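Local structure of peroxide stress regulator PerR, FUR family (Streptococcus pyogenes, 4LMY) at residues E43-A47 against D48-R52; P59-S62 against L63-Y67; V72-E76 against G77-E81. The protein probably acts as a metal-dependent, DNA-binding transcription factor of the FUR family that controls the response of the bacterium to peroxide stress. All coordinates share one frame; numbering follows the deposited sequence.

Contact 1: residues E43-A47 against D48-R52; sequences EHPSA and DKIYR
S46 meets K49 at the first turn of helix 47-54. S46 OG accepts the backbone N of K49 at 3.1 Å, with an N-H...O angle of 158°. Its chi1 of 64° tucks OG between its own backbone N and carbonyl carbon, facing the amides of the turn. S46 is thus the N-cap. S46 O accepts I50 N at 3.2 Å in a nearly straight bond. One residue on, A47 O accepts Y51 N at 3.0 Å.

D48, R52 and K49 find their charge partners along the helix. R52 NE forms a salt bridge to D48 OD2 at 2.6 Å through a nearly straight hydrogen bond. OD2 lies in the guanidinium plane of R52, whereas NE approaches from above the D48 carboxylate plane. K49 CA lies against one face of that guanidinium, toward its rim. K49 NZ forms a salt bridge with OD2 of D53, one turn on. E43 OE2 instead touches K49 CE at 3.1 Å and stays 4.4 Å from K49 NZ, beyond a salt bridge. The E43 and K49 side chains cross at about a right angle.

P45 CB packs on K49 CG at 3.8 Å and near I50 CG1. I50 continues into the core, against Y37 and M38 of helix 29-40 and V66 and L70 of helix 63-75. This serine N-cap opens a helix of the winged-helix DNA-binding domain characteristic of FUR proteins.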
loop_
_atom_site.group_PDB
_atom_site.type_symbol
_atom_site.label_atom_id
_atom_site.label_comp_id
_atom_site.label_asym_id
_atom_site.label_seq_id
_atom_site.Cartn_x
_atom_site.Cartn_y
_atom_site.Cartn_z
ATOM N N GLU B 43 -2.594 -11.349 -14.216
ATOM C CA GLU B 43 -3.341 -12.591 -14.168
ATOM C C GLU B 43 -2.425 -13.646 -13.575
ATOM O O GLU B 43 -1.358 -13.328 -13.052
ATOM C CB GLU B 43 -3.804 -12.992 -15.569
ATOM C CG GLU B 43 -2.775 -12.726 -16.654
ATOM C CD GLU B 43 -3.233 -13.186 -18.021
ATOM O OE1 GLU B 43 -4.404 -12.939 -18.378
ATOM O OE2 GLU B 43 -2.419 -13.801 -18.738
ATOM N N HIS B 44 -2.842 -14.902 -13.652
ATOM C CA HIS B 44 -2.056 -15.988 -13.094
ATOM C C HIS B 44 -1.722 -16.963 -14.213
ATOM O O HIS B 44 -2.434 -17.943 -14.423
ATOM C CB HIS B 44 -2.828 -16.667 -11.962
ATOM C CG HIS B 44 -3.368 -15.708 -10.946
ATOM N ND1 HIS B 44 -2.893 -15.642 -9.656
ATOM C CD2 HIS B 44 -4.339 -14.766 -11.037
ATOM C CE1 HIS B 44 -3.549 -14.705 -8.992
ATOM N NE2 HIS B 44 -4.432 -14.159 -9.809
ATOM N N PRO B 45 -0.636 -16.680 -14.949
ATOM C CA PRO B 45 -0.308 -17.419 -16.170
ATOM C C PRO B 45 0.189 -18.833 -15.904
ATOM O O PRO B 45 0.803 -19.107 -14.873
ATOM C CB PRO B 45 0.815 -16.582 -16.786
ATOM C CG PRO B 45 1.476 -15.947 -15.619
ATOM C CD PRO B 45 0.363 -15.638 -14.653
ATOM N N SER B 46 -0.090 -19.724 -16.847
ATOM C CA SER B 46 0.476 -21.061 -16.829
ATOM C C SER B 46 1.904 -20.984 -17.351
ATOM O O SER B 46 2.330 -19.944 -17.854
ATOM C CB SER B 46 -0.342 -21.986 -17.723
ATOM O OG SER B 46 -0.266 -21.557 -19.071
ATOM N N ALA B 47 2.638 -22.085 -17.240
ATOM C CA ALA B 47 3.992 -22.145 -17.775
ATOM C C ALA B 47 3.975 -21.950 -19.286
ATOM O O ALA B 47 4.867 -21.313 -19.847
ATOM C CB ALA B 47 4.646 -23.469 -17.418
ATOM N N ASP B 48 2.952 -22.497 -19.940
ATOM C CA ASP B 48 2.820 -22.378 -21.388
ATOM C C ASP B 48 2.585 -20.934 -21.813
ATOM O O ASP B 48 3.149 -20.475 -22.805
ATOM C CB ASP B 48 1.683 -23.259 -21.911
ATOM C CG ASP B 48 1.624 -23.293 -23.427
ATOM O OD1 ASP B 48 2.574 -23.818 -24.047
ATOM O OD2 ASP B 48 0.630 -22.801 -24.000
ATOM N N LYS B 49 1.749 -20.226 -21.057
ATOM C CA LYS B 49 1.445 -18.827 -21.345
ATOM C C LYS B 49 2.699 -17.965 -21.266
ATOM O O LYS B 49 2.965 -17.162 -22.161
ATOM C CB LYS B 49 0.389 -18.286 -20.380
ATOM C CG LYS B 49 0.136 -16.791 -20.531
ATOM C CD LYS B 49 -1.232 -16.508 -21.123
ATOM C CE LYS B 49 -1.403 -15.030 -21.440
ATOM N NZ LYS B 49 -0.906 -14.678 -22.801
ATOM N N ILE B 50 3.461 -18.137 -20.190
ATOM C CA ILE B 50 4.731 -17.440 -20.026
ATOM C C ILE B 50 5.635 -17.730 -21.218
ATOM O O ILE B 50 6.195 -16.818 -21.827
ATOM C CB ILE B 50 5.456 -17.888 -18.743
ATOM C CG1 ILE B 50 4.587 -17.636 -17.508
ATOM C CG2 ILE B 50 6.798 -17.184 -18.619
ATOM C CD1 ILE B 50 5.145 -18.241 -16.236
ATOM N N TYR B 51 5.756 -19.012 -21.546
ATOM C CA TYR B 51 6.568 -19.460 -22.667
ATOM C C TYR B 51 6.141 -18.806 -23.980
ATOM O O TYR B 51 6.976 -18.293 -24.721
ATOM C CB TYR B 51 6.503 -20.987 -22.776
ATOM C CG TYR B 51 7.074 -21.550 -24.056
ATOM C CD1 TYR B 51 8.399 -21.331 -24.406
ATOM C CD2 TYR B 51 6.289 -22.316 -24.908
ATOM C CE1 TYR B 51 8.924 -21.844 -25.576
ATOM C CE2 TYR B 51 6.805 -22.836 -26.079
ATOM C CZ TYR B 51 8.124 -22.598 -26.408
ATOM O OH TYR B 51 8.644 -23.113 -27.572
ATOM N N ARG B 52 4.841 -18.817 -24.257
ATOM C CA ARG B 52 4.322 -18.251 -25.501
ATOM C C ARG B 52 4.506 -16.736 -25.594
ATOM O O ARG B 52 4.779 -16.205 -26.671
ATOM C CB ARG B 52 2.847 -18.619 -25.696
ATOM C CG ARG B 52 2.621 -20.052 -26.159
ATOM C CD ARG B 52 1.158 -20.318 -26.493
ATOM N NE ARG B 52 0.335 -20.512 -25.301
ATOM C CZ ARG B 52 -0.437 -19.575 -24.760
ATOM N NH1 ARG B 52 -0.499 -18.367 -25.304
ATOM N NH2 ARG B 52 -1.149 -19.848 -23.676
#

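Contact 2: residues P59-S62 against L63-Y67; sequences PNMS and LATVY
M61 reaches across the start of helix 63-75 to T65 and V66. From CB its chain runs to CG, anti to the backbone N (chi1 176°), which places it beside the carbonyl carbon and toward the first turn of the helix. CG comes to 4.2 Å from CB of T65, a loose touch. SD, the next atom, lies 3.8 Å from CG2 of V66. The bend at chi3 (-79°) then turns CE away from that V66 methyl.

S62 is the N-cap and holds the turn by polar contacts. Its OG and the OG1 of T65 share a hydrogen bond of 3.2 Å, in which either hydroxyl could be the donor. S62 O accepts the backbone N of V66 at 3.3 Å. It also takes a weak bond from T65 N, at 3.1 Å but with an N-H...O angle of only 120°. The same carbonyl oxygen therefore serves two amides of the first turn. CB of A64 sits 3.6 Å from OG of S62.

The apolar side of this turn faces the two preceding helices. M61 touches L54 of helix 47-54 and T30 and I34 of helix 29-40. T65 also touches T30, while V66 packs on I50 and Y51 of helix 47-54.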
loop_
_atom_site.group_PDB
_atom_site.type_symbol
_atom_site.label_atom_id
_atom_site.label_comp_id
_atom_site.label_asym_id
_atom_site.label_seq_id
_atom_site.Cartn_x
_atom_site.Cartn_y
_atom_site.Cartn_z
ATOM N N PRO B 59 13.955 -16.358 -28.744
ATOM C CA PRO B 59 13.804 -17.485 -29.672
ATOM C C PRO B 59 14.430 -18.766 -29.133
ATOM O O PRO B 59 14.019 -19.862 -29.516
ATOM C CB PRO B 59 14.571 -17.019 -30.916
ATOM C CG PRO B 59 14.613 -15.532 -30.808
ATOM C CD PRO B 59 14.723 -15.254 -29.344
ATOM N N ASN B 60 15.413 -18.622 -28.251
ATOM C CA ASN B 60 16.113 -19.766 -27.683
ATOM C C ASN B 60 15.491 -20.251 -26.375
ATOM O O ASN B 60 16.050 -21.111 -25.693
ATOM C CB ASN B 60 17.595 -19.434 -27.482
ATOM C CG ASN B 60 17.806 -18.144 -26.708
ATOM O OD1 ASN B 60 17.046 -17.820 -25.795
ATOM N ND2 ASN B 60 18.839 -17.397 -27.078
ATOM N N MET B 61 14.339 -19.688 -26.024
ATOM C CA MET B 61 13.628 -20.100 -24.820
ATOM C C MET B 61 12.780 -21.333 -25.103
ATOM O O MET B 61 12.113 -21.414 -26.134
ATOM C CB MET B 61 12.742 -18.968 -24.286
ATOM C CG MET B 61 11.900 -19.356 -23.075
ATOM S SD MET B 61 10.759 -18.069 -22.538
ATOM C CE MET B 61 11.865 -16.985 -21.640
ATOM N N SER B 62 12.820 -22.293 -24.186
ATOM C CA SER B 62 11.986 -23.481 -24.278
ATOM C C SER B 62 11.064 -23.549 -23.066
ATOM O O SER B 62 11.210 -22.776 -22.121
ATOM C CB SER B 62 12.856 -24.738 -24.344
ATOM O OG SER B 62 13.549 -24.937 -23.123
ATOM N N LEU B 63 10.111 -24.474 -23.094
ATOM C CA LEU B 63 9.226 -24.675 -21.954
ATOM C C LEU B 63 10.047 -25.106 -20.738
ATOM O O LEU B 63 9.754 -24.726 -19.602
ATOM C CB LEU B 63 8.169 -25.729 -22.283
ATOM C CG LEU B 63 7.124 -25.979 -21.203
ATOM C CD1 LEU B 63 6.320 -24.698 -20.973
ATOM C CD2 LEU B 63 6.220 -27.142 -21.577
ATOM N N ALA B 64 11.084 -25.899 -20.989
ATOM C CA ALA B 64 11.974 -26.352 -19.927
ATOM C C ALA B 64 12.639 -25.169 -19.227
ATOM O O ALA B 64 12.805 -25.174 -18.009
ATOM C CB ALA B 64 13.023 -27.300 -20.489
ATOM N N THR B 65 13.002 -24.154 -20.006
ATOM C CA THR B 65 13.605 -22.944 -19.460
ATOM C C THR B 65 12.645 -22.255 -18.496
ATOM O O THR B 65 13.034 -21.831 -17.410
ATOM C CB THR B 65 13.992 -21.963 -20.577
ATOM O OG1 THR B 65 14.927 -22.591 -21.461
ATOM C CG2 THR B 65 14.619 -20.708 -19.992
ATOM N N VAL B 66 11.383 -22.158 -18.902
ATOM C CA VAL B 66 10.354 -21.554 -18.065
ATOM C C VAL B 66 10.157 -22.336 -16.765
ATOM O O VAL B 66 10.112 -21.748 -15.683
ATOM C CB VAL B 66 9.020 -21.414 -18.825
ATOM C CG1 VAL B 66 7.941 -20.863 -17.911
ATOM C CG2 VAL B 66 9.201 -20.519 -20.048
ATOM N N TYR B 67 10.053 -23.659 -16.872
ATOM C CA TYR B 67 9.939 -24.521 -15.695
ATOM C C TYR B 67 11.119 -24.317 -14.745
ATOM O O TYR B 67 10.939 -24.213 -13.530
ATOM C CB TYR B 67 9.879 -25.992 -16.116
ATOM C CG TYR B 67 8.507 -26.496 -16.508
ATOM C CD1 TYR B 67 7.382 -26.178 -15.756
ATOM C CD2 TYR B 67 8.339 -27.305 -17.624
ATOM C CE1 TYR B 67 6.128 -26.648 -16.109
ATOM C CE2 TYR B 67 7.091 -27.778 -17.985
ATOM C CZ TYR B 67 5.989 -27.446 -17.226
ATOM O OH TYR B 67 4.747 -27.916 -17.585
#

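Contact 3: residues V72-E76 against G77-E81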
loop_
_atom_site.group_PDB
_atom_site.type_symbol
_atom_site.label_atom_id
_atom_site.label_comp_id
_atom_site.label_asym_id
_atom_site.label_seq_id
_atom_site.Cartn_x
_atom_site.Cartn_y
_atom_site.Cartn_z
ATOM N N VAL B 72 12.992 -21.995 -9.413
ATOM C CA VAL B 72 13.815 -21.127 -8.578
ATOM C C VAL B 72 12.954 -20.107 -7.837
ATOM O O VAL B 72 13.077 -19.942 -6.623
ATOM C CB VAL B 72 14.886 -20.392 -9.411
ATOM C CG1 VAL B 72 15.540 -19.288 -8.592
ATOM C CG2 VAL B 72 15.931 -21.378 -9.925
ATOM N N LEU B 73 12.072 -19.435 -8.569
ATOM C CA LEU B 73 11.220 -18.402 -7.983
ATOM C C LEU B 73 10.242 -18.948 -6.941
ATOM O O LEU B 73 10.004 -18.311 -5.915
ATOM C CB LEU B 73 10.466 -17.644 -9.079
ATOM C CG LEU B 73 11.357 -16.839 -10.030
ATOM C CD1 LEU B 73 10.514 -16.019 -10.995
ATOM C CD2 LEU B 73 12.321 -15.946 -9.257
ATOM N N VAL B 74 9.679 -20.122 -7.209
ATOM C CA VAL B 74 8.754 -20.753 -6.272
ATOM C C VAL B 74 9.474 -21.159 -4.989
ATOM O O VAL B 74 8.987 -20.908 -3.887
ATOM C CB VAL B 74 8.048 -21.979 -6.898
ATOM C CG1 VAL B 74 7.416 -22.849 -5.823
ATOM C CG2 VAL B 74 7.000 -21.530 -7.904
ATOM N N ASP B 75 10.645 -21.772 -5.139
ATOM C CA ASP B 75 11.428 -22.216 -3.991
ATOM C C ASP B 75 11.960 -21.047 -3.164
ATOM O O ASP B 75 11.957 -21.098 -1.936
ATOM C CB ASP B 75 12.582 -23.119 -4.433
ATOM C CG ASP B 75 12.103 -24.429 -5.028
ATOM O OD1 ASP B 75 10.895 -24.725 -4.921
ATOM O OD2 ASP B 75 12.935 -25.164 -5.598
ATOM N N GLU B 76 12.416 -19.995 -3.839
ATOM C CA GLU B 76 12.954 -18.826 -3.146
ATOM C C GLU B 76 11.848 -17.939 -2.570
ATOM O O GLU B 76 12.125 -16.948 -1.896
ATOM C CB GLU B 76 13.882 -18.020 -4.061
ATOM C CG GLU B 76 15.117 -18.784 -4.530
ATOM C CD GLU B 76 15.990 -19.265 -3.384
ATOM O OE1 GLU B 76 16.615 -20.337 -3.524
ATOM O OE2 GLU B 76 16.060 -18.569 -2.348
ATOM N N GLY B 77 10.598 -18.298 -2.848
ATOM C CA GLY B 77 9.455 -17.681 -2.198
ATOM C C GLY B 77 8.921 -16.405 -2.819
ATOM O O GLY B 77 8.393 -15.544 -2.113
ATOM N N PHE B 78 9.038 -16.280 -4.137
ATOM C CA PHE B 78 8.563 -15.081 -4.821
ATOM C C PHE B 78 7.367 -15.355 -5.729
ATOM O O PHE B 78 6.704 -14.427 -6.193
ATOM C CB PHE B 78 9.700 -14.428 -5.610
ATOM C CG PHE B 78 10.859 -14.001 -4.758
ATOM C CD1 PHE B 78 10.723 -12.956 -3.860
ATOM C CD2 PHE B 78 12.083 -14.642 -4.853
ATOM C CE1 PHE B 78 11.783 -12.558 -3.072
ATOM C CE2 PHE B 78 13.149 -14.248 -4.066
ATOM C CZ PHE B 78 12.997 -13.204 -3.175
ATOM N N VAL B 79 7.095 -16.632 -5.978
ATOM C CA VAL B 79 5.972 -17.034 -6.820
ATOM C C VAL B 79 5.244 -18.226 -6.200
ATOM O O VAL B 79 5.876 -19.146 -5.682
ATOM C CB VAL B 79 6.441 -17.385 -8.258
ATOM C CG1 VAL B 79 5.354 -18.128 -9.027
ATOM C CG2 VAL B 79 6.861 -16.127 -9.009
ATOM N N SER B 80 3.915 -18.200 -6.242
ATOM C CA SER B 80 3.113 -19.304 -5.724
ATOM C C SER B 80 2.421 -20.082 -6.840
ATOM O O SER B 80 1.949 -19.499 -7.817
ATOM C CB SER B 80 2.074 -18.785 -4.729
ATOM O OG SER B 80 1.349 -17.695 -5.271
ATOM N N GLU B 81 2.372 -21.402 -6.692
ATOM C CA GLU B 81 1.614 -22.243 -7.607
ATOM C C GLU B 81 0.166 -22.285 -7.141
ATOM O O GLU B 81 -0.115 -22.679 -6.009
ATOM C CB GLU B 81 2.176 -23.665 -7.635
ATOM C CG GLU B 81 3.686 -23.755 -7.765
ATOM C CD GLU B 81 4.164 -25.188 -7.882
ATOM O OE1 GLU B 81 5.151 -25.548 -7.206
ATOM O OE2 GLU B 81 3.551 -25.956 -8.653
#
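V74 lies against V79, with its CG2 3.9 Å from V79 CG1 and the two side chains at about a right angle. The chain between them turns back through a Schellman motif, which ends helix 63-75 and leads into strand 79-82. G77 is the residue that leaves the helix, with phi 86°, a positive value that favours glycine.

The carbonyl of L73 serves the turn. Its O accepts F78 N at 2.9 Å, nearly straight, and V79 N at 3.4 Å, a weak bond. V74 O takes a further weak bond from G77 N. The CB of L73 packs on CG2 of V79 at 3.9 Å. E81 reaches back so that its CG approaches V74 CG2 and its OE1 lies near V74 CG1.

The ring of F78 meets H19 of helix 12-22 edge-to-face. H19 is a ligand of the zinc ion also bound by H4, H6, N15, H97 and H99. The F78 side chain is about 6 Å from that ion, so it belongs to the surroundings of the site. E76 OE2 forms a salt bridge with K23 NZ. The carbonyl O of E76 sits over one face of the F78 ring, offset toward the rim and 3.6 Å from CE2 of F78.

How the contacts relate
The three contacts follow in series along the chain, all in what is probably the winged-helix, DNA-binding part of the protein. Contact 1 starts helix 47-54, contact 2 starts helix 63-75 and contact 3 ends that same helix. Contacts 1 and 2 lie about 12 Å apart between centres and touch: Y51 CE1 is 3.3 Å from M61 O, and A47 CB is 3.7 Å from Y67 CE1. Contacts 2 and 3 are about 17 Å apart between centres, and contacts 1 and 3 about 15 Å; neither pair touches. Helix 63-75 thus links the start of helix 47-54 to the hairpin of strands 79-82 and 91-94. Contact 3 places F78 near the zinc ion that H19 binds, consistent with a link between metal and DNA-binding parts.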